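Local coordinates for leucine aminopeptidase 2, chloroplastic (Streptomyces sp. BC16019, PDB 5LHJ), which probably acts as a manganese-dependent M17 leucyl aminopeptidase that trims unsubstituted N-terminal residues from peptides, and serves in the maturation of bottromycin, at residues Gly346-Ser358 and Ala444-Trp458. Numbering follows the deposited sequence.
Sequences GRVVLADVLVRAS and AALFLQDFVAAGVPW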
ATOM      1  N   GLY A 346      -2.647   1.081 -25.167  1.00 16.87           N
ATOM      2  CA  GLY A 346      -3.051   2.062 -26.168  1.00 16.70           C
ATOM      3  C   GLY A 346      -1.984   2.352 -27.212  1.00 16.18           C
ATOM      4  O   GLY A 346      -2.262   2.374 -28.422  1.00 16.33           O
ATOM      5  N   ARG A 347      -0.748   2.571 -26.757  1.00 15.79           N
ATOM      6  CA  ARG A 347       0.326   2.902 -27.688  1.00 15.43           C
ATOM      7  C   ARG A 347       0.626   1.732 -28.638  1.00 15.49           C
ATOM      8  O   ARG A 347       0.951   1.937 -29.806  1.00 15.25           O
ATOM      9  CB  ARG A 347       1.583   3.376 -26.943  1.00 15.35           C
ATOM     10  CG  ARG A 347       2.342   2.313 -26.154  1.00 15.45           C
ATOM     11  CD  ARG A 347       3.295   2.971 -25.158  1.00 15.44           C
ATOM     12  NE  ARG A 347       2.544   3.618 -24.093  1.00 15.78           N
ATOM     13  CZ  ARG A 347       3.057   4.287 -23.056  1.00 15.96           C
ATOM     14  NH1 ARG A 347       4.367   4.450 -22.900  1.00 16.16           N
ATOM     15  NH2 ARG A 347       2.228   4.801 -22.167  1.00 16.19           N
ATOM     16  N   VAL A 348       0.472   0.516 -28.129  1.00 15.95           N
ATOM     17  CA  VAL A 348       0.710  -0.712 -28.891  1.00 16.27           C
ATOM     18  C   VAL A 348      -0.362  -0.888 -29.984  1.00 16.54           C
ATOM     19  O   VAL A 348      -0.045  -1.277 -31.100  1.00 16.65           O
ATOM     20  CB  VAL A 348       0.775  -1.941 -27.934  1.00 16.69           C
ATOM     21  CG1 VAL A 348       0.870  -3.255 -28.697  1.00 17.05           C
ATOM     22  CG2 VAL A 348       1.940  -1.798 -26.966  1.00 16.90           C
ATOM     23  N   VAL A 349      -1.608  -0.580 -29.655  1.00 16.61           N
ATOM     24  CA  VAL A 349      -2.716  -0.615 -30.609  1.00 17.11           C
ATOM     25  C   VAL A 349      -2.536   0.462 -31.708  1.00 16.68           C
ATOM     26  O   VAL A 349      -2.713   0.193 -32.903  1.00 17.18           O
ATOM     27  CB  VAL A 349      -4.065  -0.427 -29.879  1.00 17.41           C
ATOM     28  CG1 VAL A 349      -5.196  -0.238 -30.861  1.00 18.14           C
ATOM     29  CG2 VAL A 349      -4.361  -1.607 -28.948  1.00 17.75           C
ATOM     30  N   LEU A 350      -2.196   1.680 -31.304  1.00 16.16           N
ATOM     31  CA  LEU A 350      -2.031   2.788 -32.238  1.00 16.00           C
ATOM     32  C   LEU A 350      -0.865   2.616 -33.211  1.00 15.88           C
ATOM     33  O   LEU A 350      -0.944   3.103 -34.336  1.00 15.49           O
ATOM     34  CB  LEU A 350      -1.850   4.106 -31.479  1.00 16.30           C
ATOM     35  CG  LEU A 350      -3.054   4.599 -30.669  1.00 16.68           C
ATOM     36  CD1 LEU A 350      -2.669   5.755 -29.739  1.00 17.07           C
ATOM     37  CD2 LEU A 350      -4.157   5.005 -31.597  1.00 16.80           C
ATOM     38  N   ALA A 351       0.208   1.949 -32.771  1.00 15.91           N
ATOM     39  CA  ALA A 351       1.458   1.832 -33.545  1.00 16.10           C
ATOM     40  C   ALA A 351       1.228   1.439 -35.000  1.00 16.46           C
ATOM     41  O   ALA A 351       1.592   2.168 -35.927  1.00 16.48           O
ATOM     42  CB  ALA A 351       2.392   0.834 -32.875  1.00 16.35           C
ATOM     43  N   ASP A 352       0.563   0.311 -35.212  1.00 16.54           N
ATOM     44  CA  ASP A 352       0.390  -0.206 -36.583  1.00 17.11           C
ATOM     45  C   ASP A 352      -0.564   0.658 -37.390  1.00 16.90           C
ATOM     46  O   ASP A 352      -0.415   0.789 -38.602  1.00 16.99           O
ATOM     47  CB  ASP A 352      -0.113  -1.646 -36.554  1.00 17.39           C
ATOM     48  CG  ASP A 352       0.727  -2.511 -35.664  1.00 17.94           C
ATOM     49  OD1 ASP A 352       1.758  -3.006 -36.155  1.00 19.17           O
ATOM     50  OD2 ASP A 352       0.419  -2.651 -34.448  1.00 17.69           O
ATOM     51  N   VAL A 353      -1.529   1.281 -36.717  1.00 16.49           N
ATOM     52  CA  VAL A 353      -2.461   2.171 -37.414  1.00 16.50           C
ATOM     53  C   VAL A 353      -1.729   3.428 -37.911  1.00 16.50           C
ATOM     54  O   VAL A 353      -1.995   3.904 -39.007  1.00 16.36           O
ATOM     55  CB  VAL A 353      -3.675   2.532 -36.532  1.00 16.39           C
ATOM     56  CG1 VAL A 353      -4.618   3.476 -37.268  1.00 16.39           C
ATOM     57  CG2 VAL A 353      -4.393   1.257 -36.097  1.00 16.35           C
ATOM     58  N   LEU A 354      -0.786   3.950 -37.126  1.00 16.38           N
ATOM     59  CA  LEU A 354       0.042   5.077 -37.585  1.00 16.90           C
ATOM     60  C   LEU A 354       0.914   4.709 -38.789  1.00 17.19           C
ATOM     61  O   LEU A 354       1.103   5.533 -39.694  1.00 17.44           O
ATOM     62  CB  LEU A 354       0.909   5.618 -36.442  1.00 16.86           C
ATOM     63  CG  LEU A 354       0.154   6.390 -35.363  1.00 16.99           C
ATOM     64  CD1 LEU A 354       1.041   6.593 -34.142  1.00 17.11           C
ATOM     65  CD2 LEU A 354      -0.343   7.732 -35.885  1.00 17.25           C
ATOM     66  N   VAL A 355       1.409   3.472 -38.819  1.00 17.33           N
ATOM     67  CA  VAL A 355       2.162   2.977 -39.991  1.00 17.94           C
ATOM     68  C   VAL A 355       1.225   3.008 -41.207  1.00 18.47           C
ATOM     69  O   VAL A 355       1.553   3.587 -42.242  1.00 18.87           O
ATOM     70  CB  VAL A 355       2.739   1.554 -39.783  1.00 17.92           C
ATOM     71  CG1 VAL A 355       3.410   1.039 -41.056  1.00 18.34           C
ATOM     72  CG2 VAL A 355       3.739   1.521 -38.619  1.00 17.87           C
ATOM     73  N   ARG A 356       0.054   2.406 -41.061  1.00 18.98           N
ATOM     74  CA  ARG A 356      -0.913   2.333 -42.147  1.00 19.85           C
ATOM     75  C   ARG A 356      -1.344   3.735 -42.603  1.00 19.93           C
ATOM     76  O   ARG A 356      -1.424   4.007 -43.814  1.00 20.33           O
ATOM     77  CB  ARG A 356      -2.130   1.501 -41.728  1.00 20.09           C
ATOM     78  CG  ARG A 356      -3.156   1.288 -42.840  1.00 20.87           C
ATOM     79  CD  ARG A 356      -4.373   0.510 -42.379  1.00 20.84           C
ATOM     80  NE  ARG A 356      -5.440   0.579 -43.377  1.00 21.61           N
ATOM     81  CZ  ARG A 356      -5.513  -0.149 -44.491  1.00 22.75           C
ATOM     82  NH1 ARG A 356      -4.575  -1.047 -44.810  1.00 22.77           N
ATOM     83  NH2 ARG A 356      -6.550   0.030 -45.319  1.00 23.14           N
ATOM     84  N   ALA A 357      -1.635   4.612 -41.651  1.00 19.73           N
ATOM     85  CA  ALA A 357      -2.133   5.956 -41.968  1.00 20.42           C
ATOM     86  C   ALA A 357      -1.108   6.864 -42.651  1.00 21.32           C
ATOM     87  O   ALA A 357      -1.502   7.756 -43.404  1.00 20.89           O
ATOM     88  CB  ALA A 357      -2.675   6.643 -40.726  1.00 19.98           C
ATOM     89  N   SER A 358       0.186   6.645 -42.397  1.00 22.07           N
ATOM     90  CA  SER A 358       1.241   7.511 -42.931  1.00 23.41           C
ATOM     91  C   SER A 358       2.021   6.885 -44.100  1.00 25.82           C
ATOM     92  O   SER A 358       2.996   7.477 -44.580  1.00 25.93           O
ATOM     93  CB  SER A 358       2.194   7.888 -41.802  1.00 22.93           C
ATOM     94  OG  SER A 358       2.884   6.751 -41.316  1.00 21.87           O
ATOM     95  N   ALA A 444       5.493   7.958 -24.158  1.00 15.10           N
ATOM     96  CA  ALA A 444       4.424   7.437 -25.034  1.00 14.88           C
ATOM     97  C   ALA A 444       4.383   8.174 -26.374  1.00 14.87           C
ATOM     98  O   ALA A 444       4.168   7.559 -27.430  1.00 14.89           O
ATOM     99  CB  ALA A 444       3.065   7.507 -24.351  1.00 14.80           C
ATOM    100  N   ALA A 445       4.588   9.488 -26.331  1.00 14.94           N
ATOM    101  CA  ALA A 445       4.606  10.309 -27.533  1.00 15.16           C
ATOM    102  C   ALA A 445       5.785   9.919 -28.428  1.00 15.11           C
ATOM    103  O   ALA A 445       5.632   9.775 -29.643  1.00 14.88           O
ATOM    104  CB  ALA A 445       4.665  11.792 -27.157  1.00 15.14           C
ATOM    105  N   LEU A 446       6.961   9.737 -27.815  1.00 15.24           N
ATOM    106  CA  LEU A 446       8.159   9.267 -28.544  1.00 15.53           C
ATOM    107  C   LEU A 446       7.963   7.867 -29.157  1.00 15.43           C
ATOM    108  O   LEU A 446       8.393   7.600 -30.281  1.00 15.58           O
ATOM    109  CB  LEU A 446       9.380   9.273 -27.616  1.00 15.72           C
ATOM    110  CG  LEU A 446       9.817  10.665 -27.129  1.00 16.03           C
ATOM    111  CD1 LEU A 446      10.772  10.560 -25.949  1.00 16.34           C
ATOM    112  CD2 LEU A 446      10.446  11.468 -28.262  1.00 16.50           C
ATOM    113  N   PHE A 447       7.321   6.980 -28.401  1.00 15.34           N
ATOM    114  CA  PHE A 447       6.944   5.647 -28.878  1.00 15.43           C
ATOM    115  C   PHE A 447       6.114   5.759 -30.160  1.00 15.67           C
ATOM    116  O   PHE A 447       6.438   5.109 -31.178  1.00 15.84           O
ATOM    117  CB  PHE A 447       6.191   4.904 -27.745  1.00 15.15           C
ATOM    118  CG  PHE A 447       5.770   3.504 -28.067  1.00 14.97           C
ATOM    119  CD1 PHE A 447       4.701   3.250 -28.939  1.00 14.88           C
ATOM    120  CD2 PHE A 447       6.397   2.422 -27.458  1.00 14.89           C
ATOM    121  CE1 PHE A 447       4.298   1.950 -29.220  1.00 14.95           C
ATOM    122  CE2 PHE A 447       5.981   1.122 -27.725  1.00 14.94           C
ATOM    123  CZ  PHE A 447       4.939   0.886 -28.615  1.00 14.81           C
ATOM    124  N   LEU A 448       5.052   6.562 -30.121  1.00 15.62           N
ATOM    125  CA  LEU A 448       4.179   6.744 -31.292  1.00 16.11           C
ATOM    126  C   LEU A 448       4.922   7.364 -32.471  1.00 16.24           C
ATOM    127  O   LEU A 448       4.702   6.988 -33.625  1.00 15.87           O
ATOM    128  CB  LEU A 448       2.974   7.618 -30.946  1.00 16.29           C
ATOM    129  CG  LEU A 448       1.987   7.086 -29.903  1.00 16.58           C
ATOM    130  CD1 LEU A 448       0.913   8.140 -29.657  1.00 16.95           C
ATOM    131  CD2 LEU A 448       1.352   5.773 -30.317  1.00 16.85           C
ATOM    132  N   GLN A 449       5.802   8.319 -32.176  1.00 16.72           N
ATOM    133  CA  GLN A 449       6.566   9.003 -33.214  1.00 17.87           C
ATOM    134  C   GLN A 449       7.330   8.023 -34.118  1.00 18.54           C
ATOM    135  O   GLN A 449       7.423   8.266 -35.320  1.00 18.51           O
ATOM    136  CB  GLN A 449       7.534  10.015 -32.602  1.00 18.18           C
ATOM    137  CG  GLN A 449       8.225  10.910 -33.625  1.00 18.85           C
ATOM    138  CD  GLN A 449       9.108  11.964 -32.977  1.00 19.06           C
ATOM    139  OE1 GLN A 449       9.599  11.783 -31.863  1.00 19.28           O
ATOM    140  NE2 GLN A 449       9.321  13.073 -33.685  1.00 19.83           N
ATOM    141  N   ASP A 450       7.846   6.937 -33.531  1.00 19.29           N
ATOM    142  CA  ASP A 450       8.604   5.889 -34.257  1.00 20.63           C
ATOM    143  C   ASP A 450       7.810   5.312 -35.452  1.00 20.03           C
ATOM    144  O   ASP A 450       8.394   4.825 -36.424  1.00 20.04           O
ATOM    145  CB  ASP A 450       8.906   4.667 -33.354  1.00 22.04           C
ATOM    146  CG  ASP A 450       9.921   4.917 -32.225  1.00 24.14           C
ATOM    147  OD1 ASP A 450      10.649   5.927 -32.174  1.00 25.00           O
ATOM    148  OD2 ASP A 450       9.975   4.014 -31.342  1.00 26.08           O
ATOM    149  N   PHE A 451       6.484   5.325 -35.366  1.00 18.68           N
ATOM    150  CA  PHE A 451       5.643   4.646 -36.354  1.00 18.54           C
ATOM    151  C   PHE A 451       5.109   5.560 -37.451  1.00 18.93           C
ATOM    152  O   PHE A 451       4.443   5.086 -38.357  1.00 19.42           O
ATOM    153  CB  PHE A 451       4.507   3.940 -35.622  1.00 17.76           C
ATOM    154  CG  PHE A 451       4.999   2.883 -34.693  1.00 17.37           C
ATOM    155  CD1 PHE A 451       5.344   1.628 -35.176  1.00 17.33           C
ATOM    156  CD2 PHE A 451       5.180   3.150 -33.340  1.00 17.05           C
ATOM    157  CE1 PHE A 451       5.820   0.641 -34.316  1.00 17.27           C
ATOM    158  CE2 PHE A 451       5.675   2.178 -32.480  1.00 17.05           C
ATOM    159  CZ  PHE A 451       5.985   0.920 -32.964  1.00 17.26           C
ATOM    160  N   VAL A 452       5.391   6.854 -37.366  1.00 19.24           N
ATOM    161  CA  VAL A 452       4.930   7.809 -38.372  1.00 20.21           C
ATOM    162  C   VAL A 452       6.006   7.876 -39.438  1.00 20.95           C
ATOM    163  O   VAL A 452       7.162   8.183 -39.143  1.00 20.85           O
ATOM    164  CB  VAL A 452       4.676   9.206 -37.779  1.00 20.39           C
ATOM    165  CG1 VAL A 452       4.137  10.153 -38.843  1.00 21.04           C
ATOM    166  CG2 VAL A 452       3.685   9.112 -36.629  1.00 20.55           C
ATOM    167  N   ALA A 453       5.623   7.588 -40.677  1.00 21.56           N
ATOM    168  CA  ALA A 453       6.575   7.522 -41.782  1.00 22.87           C
ATOM    169  C   ALA A 453       7.366   8.811 -41.940  1.00 24.02           C
ATOM    170  O   ALA A 453       6.842   9.902 -41.742  1.00 23.74           O
ATOM    171  CB  ALA A 453       5.871   7.188 -43.087  1.00 23.07           C
ATOM    172  N   ALA A 454       8.636   8.652 -42.307  1.00 25.74           N
ATOM    173  CA  ALA A 454       9.574   9.766 -42.473  1.00 27.71           C
ATOM    174  C   ALA A 454       8.985  10.862 -43.342  1.00 28.10           C
ATOM    175  O   ALA A 454       8.402  10.582 -44.388  1.00 29.01           O
ATOM    176  CB  ALA A 454      10.875   9.256 -43.096  1.00 28.54           C
ATOM    177  N   GLY A 455       9.090  12.108 -42.884  1.00 28.98           N
ATOM    178  CA  GLY A 455       8.630  13.247 -43.672  1.00 29.36           C
ATOM    179  C   GLY A 455       7.169  13.653 -43.553  1.00 29.08           C
ATOM    180  O   GLY A 455       6.782  14.668 -44.134  1.00 30.45           O
ATOM    181  N   VAL A 456       6.351  12.890 -42.814  1.00 26.82           N
ATOM    182  CA  VAL A 456       4.918  13.193 -42.684  1.00 25.45           C
ATOM    183  C   VAL A 456       4.688  14.025 -41.413  1.00 24.13           C
ATOM    184  O   VAL A 456       5.015  13.551 -40.316  1.00 23.75           O
ATOM    185  CB  VAL A 456       4.072  11.898 -42.614  1.00 25.50           C
ATOM    186  CG1 VAL A 456       2.599  12.219 -42.435  1.00 25.36           C
ATOM    187  CG2 VAL A 456       4.285  11.047 -43.871  1.00 26.22           C
ATOM    188  N   PRO A 457       4.144  15.261 -41.547  1.00 23.13           N
ATOM    189  CA  PRO A 457       3.826  16.057 -40.359  1.00 22.20           C
ATOM    190  C   PRO A 457       2.807  15.357 -39.475  1.00 21.15           C
ATOM    191  O   PRO A 457       1.855  14.751 -39.982  1.00 20.32           O
ATOM    192  CB  PRO A 457       3.250  17.358 -40.927  1.00 23.03           C
ATOM    193  CG  PRO A 457       3.797  17.450 -42.299  1.00 23.70           C
ATOM    194  CD  PRO A 457       3.978  16.044 -42.787  1.00 23.77           C
ATOM    195  N   TRP A 458       3.016  15.437 -38.166  1.00 19.65           N
ATOM    196  CA  TRP A 458       2.223  14.671 -37.216  1.00 18.77           C
ATOM    197  C   TRP A 458       2.060  15.417 -35.909  1.00 18.37           C
ATOM    198  O   TRP A 458       2.980  16.108 -35.461  1.00 18.22           O
ATOM    199  CB  TRP A 458       2.891  13.307 -36.992  1.00 18.79           C
ATOM    200  CG  TRP A 458       2.512  12.550 -35.746  1.00 18.69           C
ATOM    201  CD1 TRP A 458       1.381  11.797 -35.536  1.00 18.91           C
ATOM    202  CD2 TRP A 458       3.289  12.451 -34.552  1.00 18.67           C
ATOM    203  NE1 TRP A 458       1.408  11.251 -34.267  1.00 18.77           N
ATOM    204  CE2 TRP A 458       2.577  11.632 -33.650  1.00 18.64           C
ATOM    205  CE3 TRP A 458       4.521  12.984 -34.150  1.00 19.06           C
ATOM    206  CZ2 TRP A 458       3.064  11.331 -32.377  1.00 18.70           C
ATOM    207  CZ3 TRP A 458       5.002  12.683 -32.866  1.00 18.69           C
ATOM    208  CH2 TRP A 458       4.270  11.875 -32.006  1.00 18.38           C
TER
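Ser-358 OG is gripped twice: it accepts a nearly straight hydrogen bond from Ala-453 N (2.9 Å, 170° at the hydrogen) and donates to Leu-354 O, one turn back, at 2.7 Å. A chi1 of 65° sets the hydroxyl between its own N and carbonyl carbon, where it can serve both partners; the second bond gives Leu-354 O two donors, Ser-358 OG and Ser-358 N, on opposite faces of its plane. Earlier along the helix, Ala-351 CB sits squarely over the Phe-451 ring, 3.4 Å from the centroid and 6° off the normal, a CH-pi contact, while Val-355 CG2 meets the ring at its edge. Arg-347 CG lies likewise over the Phe-447 face, 3.7 Å from the centroid; a bend at chi3 carries the guanidinium past the ring, its plane steeply inclined to the ring's, to receive Ala-444 CB over one face and form a salt bridge with Asp-440. Replacing this arginine with alanine would probably leave Asp-440 without this charged mate and the Phe-447 face without its CH-pi partner. Leu-448 CD2 packs on Leu-350 CB at 3.8 Å, and Leu-354 CD1 on Leu-448 CB. The axes of 346-358 and 444-449 approach to 9.8 Å. Helix 345-358 starts at Glu-345, and Leu-350 packs on Lys-261 of strand 255-263, both manganese ligands in this enzyme, placing the contact beside the metal site; Leu-350 and Leu-354 also touch strand 367-372.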